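Local atomic coordinates of putative 6-phosphogluconolactonase (Neisseria gonorrhoeae, PDB entry 3LHI), a protein that probably hydrolyses 6-phosphogluconolactone to 6-phosphogluconate, the second step of the oxidative pentose phosphate pathway. Residues A39-R44 with T66-R71. Sequence-based numbering, arbitrary orientation.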
# COMPACT_ATOMS: atom_id res chain seq x y z
N ALA A 39 -4.14 -4.96 -1.05
CA ALA A 39 -3.94 -3.51 -1.03
C ALA A 39 -2.53 -3.25 -1.58
O ALA A 39 -1.56 -3.87 -1.16
CB ALA A 39 -4.11 -2.94 0.41
N VAL A 40 -2.44 -2.31 -2.53
CA VAL A 40 -1.17 -1.93 -3.13
C VAL A 40 -0.88 -0.44 -2.90
O VAL A 40 -1.78 0.36 -2.67
CB VAL A 40 -1.15 -2.25 -4.66
CG1 VAL A 40 -1.40 -3.77 -4.88
CG2 VAL A 40 -2.18 -1.40 -5.43
N SER A 41 0.40 -0.13 -3.04
CA SER A 41 0.89 1.24 -2.95
C SER A 41 1.20 1.78 -4.35
O SER A 41 1.44 1.00 -5.28
CB SER A 41 2.11 1.30 -2.03
OG SER A 41 1.76 0.90 -0.71
N GLY A 42 1.27 3.10 -4.46
CA GLY A 42 1.50 3.75 -5.74
C GLY A 42 2.92 4.18 -5.93
O GLY A 42 3.86 3.59 -5.45
N GLY A 43 3.11 5.23 -6.75
CA GLY A 43 4.43 5.56 -7.25
C GLY A 43 4.90 4.71 -8.40
O GLY A 43 4.18 3.79 -8.86
N ARG A 44 6.15 4.94 -8.82
CA ARG A 44 6.76 4.17 -9.93
C ARG A 44 7.35 2.86 -9.59
O ARG A 44 7.36 1.94 -10.45
CB ARG A 44 7.89 5.01 -10.58
CG ARG A 44 7.40 6.30 -11.06
CD ARG A 44 6.36 6.28 -12.17
NE ARG A 44 6.79 5.42 -13.28
CZ ARG A 44 6.03 5.18 -14.36
NH1 ARG A 44 4.82 5.70 -14.52
NH2 ARG A 44 6.50 4.34 -15.28
N THR A 66 -7.42 -2.85 -3.76
CA THR A 66 -7.55 -1.50 -3.28
C THR A 66 -6.15 -0.92 -3.04
O THR A 66 -5.14 -1.51 -3.41
CB THR A 66 -8.38 -1.49 -1.98
OG1 THR A 66 -8.85 -0.15 -1.71
CG2 THR A 66 -7.64 -2.06 -0.74
N LEU A 67 -6.14 0.26 -2.45
CA LEU A 67 -4.93 1.01 -2.18
C LEU A 67 -4.56 1.10 -0.73
O LEU A 67 -5.46 1.20 0.12
CB LEU A 67 -5.12 2.45 -2.68
CG LEU A 67 -5.40 2.62 -4.14
CD1 LEU A 67 -5.84 4.04 -4.50
CD2 LEU A 67 -4.18 2.23 -4.92
N ALA A 68 -3.28 1.15 -0.45
CA ALA A 68 -2.78 1.42 0.91
C ALA A 68 -2.98 2.90 1.26
O ALA A 68 -3.08 3.24 2.45
CB ALA A 68 -1.30 1.09 1.00
N ASP A 69 -3.03 3.76 0.24
CA ASP A 69 -3.14 5.19 0.42
C ASP A 69 -3.51 5.81 -0.91
O ASP A 69 -3.23 5.22 -1.96
CB ASP A 69 -1.89 5.85 1.03
CG ASP A 69 -0.70 5.83 0.13
OD1 ASP A 69 -0.31 4.75 -0.32
OD2 ASP A 69 -0.11 6.91 -0.10
N GLU A 70 -4.12 6.99 -0.86
CA GLU A 70 -4.55 7.68 -2.07
C GLU A 70 -4.42 9.16 -1.88
O GLU A 70 -4.58 9.70 -0.78
CB GLU A 70 -5.96 7.26 -2.45
CG GLU A 70 -6.59 7.92 -3.67
CD GLU A 70 -5.85 7.76 -4.99
OE1 GLU A 70 -4.68 8.15 -5.06
OE2 GLU A 70 -6.45 7.25 -5.94
N ARG A 71 -4.10 9.84 -2.98
CA ARG A 71 -4.13 11.30 -3.06
C ARG A 71 -5.55 11.72 -3.29
O ARG A 71 -6.27 11.14 -4.13
CB ARG A 71 -3.22 11.76 -4.22
CG ARG A 71 -1.74 11.51 -4.07
CD ARG A 71 -1.31 10.07 -4.23
NE ARG A 71 0.12 9.95 -4.12
CZ ARG A 71 0.98 10.29 -5.08
NH1 ARG A 71 0.56 10.66 -6.28
NH2 ARG A 71 2.27 10.15 -4.83
O HOH W 1 1.49 4.82 -2.24
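V40 and L67 lie on one face of two neighbouring parallel strands, and their side chains slant across each other. Methyl CG2 of V40 comes 4.2 Å from CD2 of L67. With CG1 of V40 anti to the carbonyl carbon (chi1 -58°), CG2 falls between the backbone N and that carbon, 3.6 Å from T66 O. V85 of helix 81-88 packs on both residues. A39 and T66 share the other face, where A39 CB meets T66 CG2 at 3.8 Å. OG1 of T66 lies anti to the backbone N (chi1 -163°) and bonds to I100 O, while CG2 makes the methyl contact.

Two backbone bonds tie the strands. V40 N donates to T66 O at 3.0 Å, and A68 N donates to V40 O at 2.8 Å. V40 thus both donates and accepts in the ladder of this parallel pair.

Beyond V40 the two segments diverge. S41 OG still touches A68 CB at 3.5 Å, while its hydrogen bond goes to I132 O on the adjoining strand 130-133. Further on, one water bridges the gap. It accepts from G42 N at 2.8 Å and donates to D69 OD1 at 2.6 Å. The other carboxylate oxygen of D69, OD2, is bonded to S143 OG, so both oxygens of this buried group have partners.

The pairing closes the beta-alpha-beta unit of strand 36-40, helix 47-54 and strand 63-71. Such parallel strands, with loops leaving their C-terminal ends, are characteristic of the Rossmann-like core of the glucosamine-6-phosphate isomerase/6-phosphogluconolactonase family.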